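Local coordinates for protein tapirin (Caldicellulosiruptor hydrothermalis, PDB 6N2C) that probably binds cellulose through its C-terminal beta-helix domain, consistent with a role in cell adhesion, and carries a zinc ion, at residues Lys382-Lys393 / Ser403-Ser414. Numbering follows the deposited sequence.
Sequences KIDGEVKLNVKK and SNLNSGTNIRVS
Strands 388-391 and 411-413 run parallel with axes 4.7 Å apart and 9° between them, as neighbouring rungs of the parallel beta-helix. L389 pairs with I411, N390 with R412 and V391 with V413. One bond of this run joins R412 N to L389 O at 2.7 Å. At the preceding face D384 pairs with S403. The loop 404-410 is longer than 385-387, and E386 reaches into it. Its chain bends at chi2 (-72°), which brings the carboxylate up to the backbone amides of N406, S407 and G408. E386 OE2 takes N406 N at 2.8 Å and S407 N at 2.9 Å, from opposite faces of the carboxylate plane. S407 OG sits above that plane and bonds E386 OE1; G408 N adds a weak bond to the same oxygen. Cut back to an alanine, this position would probably leave the amides of N406 and S407 without their acceptor and the loop freer to move. Inward, V387 CG2 packs on I411 CD1 at 4.1 Å, and V391 meets V413 alongside, CG2 to CG2. On the other side of the strands, in one of two conformers of R412, the N390 amide stacks on the guanidinium, planes 13° apart, with N390 CG over its centre. N404 and D384 lie side by side. N404 ND2 gives D384 OD1 a nearly straight bond of 3.0 Å, on the syn side but tilted out of the carboxylate plane.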
ATOM      1  N   LYS A 382     -14.966 -24.872   4.698  1.00 18.50           N
ATOM      2  CA  LYS A 382     -14.267 -25.941   5.432  1.00 20.92           C
ATOM      3  C   LYS A 382     -14.072 -25.510   6.857  1.00 19.82           C
ATOM      4  O   LYS A 382     -13.556 -24.428   7.104  1.00 22.61           O
ATOM      5  CB  LYS A 382     -12.901 -26.284   4.822  1.00 22.21           C
ATOM      6  CG  LYS A 382     -12.139 -27.378   5.557  1.00 25.40           C
ATOM      7  CD  LYS A 382     -10.857 -27.691   4.808  1.00 28.12           C
ATOM      8  CE  LYS A 382     -10.017 -28.744   5.476  1.00 31.75           C
ATOM      9  NZ  LYS A 382     -10.638 -30.134   5.610  1.00 33.65           N
ATOM     10  N   ILE A 383     -14.576 -26.307   7.808  1.00 20.58           N
ATOM     11  CA  ILE A 383     -14.412 -26.106   9.242  1.00 22.31           C
ATOM     12  C   ILE A 383     -13.711 -27.400   9.762  1.00 24.22           C
ATOM     13  O   ILE A 383     -14.175 -28.521   9.480  1.00 21.53           O
ATOM     14  CB  ILE A 383     -15.750 -25.907   9.917  1.00 24.31           C
ATOM     15  CG1 ILE A 383     -16.319 -24.537   9.542  1.00 24.47           C
ATOM     16  CG2 ILE A 383     -15.600 -25.970  11.429  1.00 26.44           C
ATOM     17  CD1 ILE A 383     -17.711 -24.341  10.002  1.00 26.47           C
ATOM     18  N   ASP A 384     -12.521 -27.224  10.366  1.00 23.49           N
ATOM     19  CA  ASP A 384     -11.776 -28.300  10.971  1.00 22.41           C
ATOM     20  C   ASP A 384     -11.540 -27.912  12.410  1.00 25.39           C
ATOM     21  O   ASP A 384     -10.835 -26.910  12.723  1.00 23.49           O
ATOM     22  CB  ASP A 384     -10.507 -28.577  10.162  1.00 23.04           C
ATOM     23  CG  ASP A 384      -9.609 -29.610  10.805  1.00 29.22           C
ATOM     24  OD1 ASP A 384     -10.071 -30.279  11.700  1.00 31.18           O
ATOM     25  OD2 ASP A 384      -8.456 -29.685  10.373  1.00 34.14           O
ATOM     26  N   GLY A 385     -12.137 -28.652  13.321  1.00 25.92           N
ATOM     27  CA  GLY A 385     -12.031 -28.360  14.738  1.00 26.42           C
ATOM     28  C   GLY A 385     -13.083 -27.511  15.344  1.00 26.95           C
ATOM     29  O   GLY A 385     -14.033 -27.117  14.660  1.00 24.19           O
ATOM     30  N   GLU A 386     -12.912 -27.191  16.629  1.00 22.89           N
ATOM     31  CA  GLU A 386     -13.914 -26.495  17.406  1.00 24.45           C
ATOM     32  C   GLU A 386     -13.594 -25.047  17.216  1.00 25.12           C
ATOM     33  O   GLU A 386     -13.245 -24.308  18.140  1.00 25.09           O
ATOM     34  CB  GLU A 386     -13.914 -26.918  18.887  1.00 28.95           C
ATOM     35  CG  GLU A 386     -14.293 -28.448  19.069  1.00 28.34           C
ATOM     36  CD  GLU A 386     -15.774 -28.768  18.811  1.00 34.83           C
ATOM     37  OE1 GLU A 386     -16.620 -27.831  18.799  1.00 37.59           O
ATOM     38  OE2 GLU A 386     -16.141 -29.969  18.557  1.00 36.02           O
ATOM     39  N   VAL A 387     -13.829 -24.602  15.970  1.00 23.85           N
ATOM     40  CA  VAL A 387     -13.645 -23.174  15.649  1.00 22.81           C
ATOM     41  C   VAL A 387     -14.552 -22.244  16.477  1.00 23.06           C
ATOM     42  O   VAL A 387     -15.559 -22.636  17.021  1.00 22.98           O
ATOM     43  CB  VAL A 387     -13.801 -22.952  14.106  1.00 20.04           C
ATOM     44  CG1 VAL A 387     -12.800 -23.807  13.356  1.00 21.32           C
ATOM     45  CG2 VAL A 387     -15.211 -23.219  13.622  1.00 22.03           C
ATOM     46  N   LYS A 388     -14.197 -20.957  16.531  1.00 21.78           N
ATOM     47  CA  LYS A 388     -14.986 -19.985  17.150  1.00 22.26           C
ATOM     48  C   LYS A 388     -15.623 -19.084  16.094  1.00 27.87           C
ATOM     49  O   LYS A 388     -14.919 -18.196  15.541  1.00 25.83           O
ATOM     50  CB  LYS A 388     -14.172 -19.142  18.067  1.00 27.29           C
ATOM     51  CG  LYS A 388     -13.712 -19.903  19.307  1.00 33.33           C
ATOM     52  CD  LYS A 388     -12.998 -18.928  20.238  1.00 42.61           C
ATOM     53  CE  LYS A 388     -11.808 -19.560  20.932  1.00 50.63           C
ATOM     54  NZ  LYS A 388     -12.277 -20.712  21.746  1.00 54.80           N
ATOM     55  N   LEU A 389     -16.911 -19.289  15.827  0.61 24.60           N
ATOM     56  CA  LEU A 389     -17.644 -18.523  14.812  0.61 27.00           C
ATOM     57  C   LEU A 389     -18.821 -17.884  15.480  0.61 28.39           C
ATOM     58  O   LEU A 389     -19.571 -18.561  16.193  0.61 34.15           O
ATOM     59  CB  LEU A 389     -18.209 -19.404  13.731  0.61 29.46           C
ATOM     60  CG  LEU A 389     -17.348 -20.250  12.846  0.61 28.41           C
ATOM     61  CD1 LEU A 389     -18.250 -20.882  11.797  0.61 29.93           C
ATOM     62  CD2 LEU A 389     -16.305 -19.320  12.222  0.61 35.30           C
ATOM     63  N   ASN A 390     -18.948 -16.583  15.329  1.00 23.73           N
ATOM     64  CA  ASN A 390     -20.066 -15.826  15.856  1.00 22.83           C
ATOM     65  C   ASN A 390     -20.547 -14.858  14.749  1.00 25.14           C
ATOM     66  O   ASN A 390     -19.979 -13.736  14.609  1.00 24.86           O
ATOM     67  CB  ASN A 390     -19.611 -15.106  17.117  1.00 23.88           C
ATOM     68  CG  ASN A 390     -20.705 -14.278  17.731  1.00 26.50           C
ATOM     69  OD1 ASN A 390     -21.904 -14.553  17.529  1.00 30.00           O
ATOM     70  ND2 ASN A 390     -20.322 -13.234  18.416  1.00 29.25           N
ATOM     71  N   VAL A 391     -21.551 -15.265  13.974  1.00 20.90           N
ATOM     72  CA  VAL A 391     -21.987 -14.530  12.828  1.00 22.13           C
ATOM     73  C   VAL A 391     -23.469 -14.521  12.705  1.00 24.16           C
ATOM     74  O   VAL A 391     -24.169 -15.215  13.476  1.00 24.65           O
ATOM     75  CB  VAL A 391     -21.375 -15.083  11.532  1.00 23.42           C
ATOM     76  CG1 VAL A 391     -19.871 -15.170  11.676  1.00 23.17           C
ATOM     77  CG2 VAL A 391     -21.866 -16.497  11.225  1.00 23.94           C
ATOM     78  N   LYS A 392     -23.978 -13.732  11.764  1.00 20.77           N
ATOM     79  CA  LYS A 392     -25.434 -13.702  11.560  1.00 22.12           C
ATOM     80  C   LYS A 392     -25.899 -14.765  10.578  1.00 23.08           C
ATOM     81  O   LYS A 392     -26.874 -15.469  10.844  1.00 21.92           O
ATOM     82  CB  LYS A 392     -25.838 -12.321  11.139  1.00 23.79           C
ATOM     83  CG  LYS A 392     -27.342 -12.129  10.926  1.00 26.11           C
ATOM     84  CD  LYS A 392     -27.744 -10.664  10.911  1.00 23.51           C
ATOM     85  CE  LYS A 392     -27.577 -10.046   9.539  1.00 26.32           C
ATOM     86  NZ  LYS A 392     -27.824  -8.574   9.578  1.00 26.59           N
ATOM     87  N   LYS A 393     -25.303 -14.832   9.400  1.00 20.84           N
ATOM     88  CA  LYS A 393     -25.720 -15.791   8.378  1.00 20.89           C
ATOM     89  C   LYS A 393     -24.554 -16.246   7.542  1.00 19.60           C
ATOM     90  O   LYS A 393     -23.647 -15.472   7.250  1.00 20.07           O
ATOM     91  CB  LYS A 393     -26.803 -15.186   7.441  1.00 20.36           C
ATOM     92  CG  LYS A 393     -27.362 -16.094   6.356  1.00 23.25           C
ATOM     93  CD  LYS A 393     -28.404 -15.387   5.492  1.00 27.19           C
ATOM     94  CE  LYS A 393     -29.167 -16.366   4.635  1.00 29.58           C
ATOM     95  NZ  LYS A 393     -30.118 -15.629   3.720  1.00 37.07           N
ATOM     96  N   SER A 403     -14.856 -31.474   9.801  1.00 24.90           N
ATOM     97  CA  SER A 403     -14.033 -32.528  10.442  1.00 26.04           C
ATOM     98  C   SER A 403     -13.653 -32.128  11.822  1.00 30.33           C
ATOM     99  O   SER A 403     -13.568 -30.942  12.154  1.00 22.97           O
ATOM    100  CB  SER A 403     -12.828 -32.850   9.607  1.00 26.94           C
ATOM    101  OG  SER A 403     -11.983 -31.745   9.454  1.00 30.84           O
ATOM    102  N   ASN A 404     -13.375 -33.146  12.662  1.00 28.56           N
ATOM    103  CA  ASN A 404     -12.928 -32.911  14.056  1.00 29.74           C
ATOM    104  C   ASN A 404     -13.840 -31.977  14.752  1.00 27.80           C
ATOM    105  O   ASN A 404     -13.443 -31.197  15.584  1.00 26.73           O
ATOM    106  CB  ASN A 404     -11.487 -32.469  14.080  1.00 29.94           C
ATOM    107  CG  ASN A 404     -10.590 -33.511  13.486  1.00 32.15           C
ATOM    108  OD1 ASN A 404     -10.600 -34.668  13.947  1.00 32.86           O
ATOM    109  ND2 ASN A 404      -9.803 -33.135  12.459  1.00 29.72           N
ATOM    110  N   LEU A 405     -15.123 -32.061  14.404  1.00 27.61           N
ATOM    111  CA  LEU A 405     -16.085 -31.135  14.952  1.00 30.07           C
ATOM    112  C   LEU A 405     -17.091 -32.040  15.628  1.00 39.57           C
ATOM    113  O   LEU A 405     -17.945 -32.711  14.924  1.00 32.26           O
ATOM    114  CB  LEU A 405     -16.767 -30.353  13.790  1.00 33.89           C
ATOM    115  CG  LEU A 405     -17.873 -29.387  14.258  1.00 37.86           C
ATOM    116  CD1 LEU A 405     -17.303 -28.332  15.169  1.00 37.19           C
ATOM    117  CD2 LEU A 405     -18.649 -28.776  13.080  1.00 36.86           C
ATOM    118  N   ASN A 406     -17.000 -32.074  16.964  1.00 35.82           N
ATOM    119  CA  ASN A 406     -17.813 -32.975  17.769  1.00 41.47           C
ATOM    120  C   ASN A 406     -18.926 -32.330  18.531  1.00 35.94           C
ATOM    121  O   ASN A 406     -20.002 -32.931  18.638  1.00 40.42           O
ATOM    122  CB  ASN A 406     -16.888 -33.749  18.696  1.00 42.05           C
ATOM    123  CG  ASN A 406     -15.859 -34.502  17.907  1.00 50.51           C
ATOM    124  OD1 ASN A 406     -16.221 -35.275  16.991  1.00 46.77           O
ATOM    125  ND2 ASN A 406     -14.574 -34.219  18.165  1.00 40.16           N
ATOM    126  N   SER A 407     -18.712 -31.148  19.089  1.00 31.03           N
ATOM    127  CA  SER A 407     -19.787 -30.439  19.784  1.00 32.27           C
ATOM    128  C   SER A 407     -20.332 -29.220  19.034  1.00 30.82           C
ATOM    129  O   SER A 407     -21.500 -28.971  19.077  1.00 27.64           O
ATOM    130  CB  SER A 407     -19.347 -30.004  21.167  1.00 42.74           C
ATOM    131  OG  SER A 407     -18.360 -28.991  21.124  1.00 41.60           O
ATOM    132  N   GLY A 408     -19.464 -28.468  18.369  1.00 31.13           N
ATOM    133  CA  GLY A 408     -19.860 -27.158  17.842  1.00 32.67           C
ATOM    134  C   GLY A 408     -20.242 -26.081  18.861  1.00 32.05           C
ATOM    135  O   GLY A 408     -20.922 -25.168  18.513  1.00 27.70           O
ATOM    136  N   THR A 409     -19.722 -26.150  20.084  0.56 32.66           N
ATOM    137  CA  THR A 409     -20.210 -25.260  21.128  0.56 37.01           C
ATOM    138  C   THR A 409     -19.934 -23.805  20.780  0.56 37.19           C
ATOM    139  O   THR A 409     -20.831 -22.944  20.974  0.56 32.84           O
ATOM    140  CB  THR A 409     -19.676 -25.638  22.541  0.56 40.74           C
ATOM    141  OG1 THR A 409     -18.258 -25.806  22.506  0.56 44.33           O
ATOM    142  CG2 THR A 409     -20.331 -26.957  23.003  0.56 42.39           C
ATOM    143  N   ASN A 410     -18.776 -23.568  20.129  1.00 34.09           N
ATOM    144  CA  ASN A 410     -18.393 -22.192  19.795  1.00 29.62           C
ATOM    145  C   ASN A 410     -18.837 -21.730  18.402  1.00 28.71           C
ATOM    146  O   ASN A 410     -18.300 -20.729  17.898  1.00 24.78           O
ATOM    147  CB  ASN A 410     -16.920 -22.005  19.958  1.00 32.04           C
ATOM    148  CG  ASN A 410     -16.522 -22.041  21.422  1.00 39.14           C
ATOM    149  OD1 ASN A 410     -17.216 -21.480  22.255  1.00 40.36           O
ATOM    150  ND2 ASN A 410     -15.447 -22.689  21.716  1.00 36.98           N
ATOM    151  N   ILE A 411     -19.750 -22.452  17.776  1.00 27.68           N
ATOM    152  CA  ILE A 411     -20.298 -22.023  16.464  1.00 26.71           C
ATOM    153  C   ILE A 411     -21.646 -21.418  16.784  1.00 28.33           C
ATOM    154  O   ILE A 411     -22.562 -22.150  17.222  1.00 30.32           O
ATOM    155  CB  ILE A 411     -20.401 -23.186  15.489  1.00 26.53           C
ATOM    156  CG1 ILE A 411     -18.988 -23.662  15.159  1.00 24.49           C
ATOM    157  CG2 ILE A 411     -21.217 -22.811  14.225  1.00 28.74           C
ATOM    158  CD1 ILE A 411     -18.895 -24.872  14.255  1.00 28.63           C
ATOM    159  N   ARG A 412     -21.771 -20.090  16.650  0.53 24.59           N
ATOM    160  CA  ARG A 412     -23.031 -19.370  16.845  0.53 26.50           C
ATOM    161  C   ARG A 412     -23.422 -18.658  15.547  0.53 28.04           C
ATOM    162  O   ARG A 412     -22.608 -17.910  14.955  0.53 25.59           O
ATOM    163  CB  ARG A 412     -22.917 -18.359  17.984  0.53 29.24           C
ATOM    164  CG  ARG A 412     -22.655 -18.988  19.370  0.53 32.60           C
ATOM    165  CD  ARG A 412     -21.454 -18.331  20.073  0.53 37.72           C
ATOM    166  NE  ARG A 412     -21.730 -16.985  20.623  0.53 38.27           N
ATOM    167  CZ  ARG A 412     -20.806 -16.054  20.924  0.53 36.91           C
ATOM    168  NH1 ARG A 412     -19.508 -16.253  20.728  0.53 32.21           N
ATOM    169  NH2 ARG A 412     -21.195 -14.902  21.440  0.53 40.97           N
ATOM    170  N   VAL A 413     -24.655 -18.892  15.109  1.00 23.43           N
ATOM    171  CA  VAL A 413     -25.187 -18.312  13.842  1.00 26.08           C
ATOM    172  C   VAL A 413     -26.603 -17.912  14.172  1.00 26.50           C
ATOM    173  O   VAL A 413     -27.493 -18.773  14.341  1.00 30.57           O
ATOM    174  CB  VAL A 413     -25.167 -19.304  12.654  1.00 24.30           C
ATOM    175  CG1 VAL A 413     -25.633 -18.622  11.359  1.00 26.58           C
ATOM    176  CG2 VAL A 413     -23.743 -19.852  12.439  1.00 25.50           C
ATOM    177  N   SER A 414     -26.837 -16.611  14.230  1.00 23.18           N
ATOM    178  CA  SER A 414     -28.127 -16.133  14.730  1.00 27.24           C
ATOM    179  C   SER A 414     -29.288 -16.297  13.743  1.00 27.42           C
ATOM    180  O   SER A 414     -30.458 -16.518  14.153  1.00 29.08           O
ATOM    181  CB  SER A 414     -27.983 -14.699  15.240  1.00 27.46           C
ATOM    182  OG  SER A 414     -27.745 -13.821  14.182  1.00 26.67           O
TER
HETATM  183  O   HOH W   1     -12.745 -30.118   7.272  1.00 25.39           O
HETATM  184  O   HOH W   2     -16.929 -24.925  18.047  0.88 25.57           O
HETATM  185  O   HOH W   3     -13.577 -23.678  20.541  0.89 39.49           O
HETATM  186  O   HOH W   4     -14.060 -31.926  19.392  0.87 46.39           O
HETATM  187  O   HOH W   5     -23.542 -14.691  20.336  1.00 52.18           O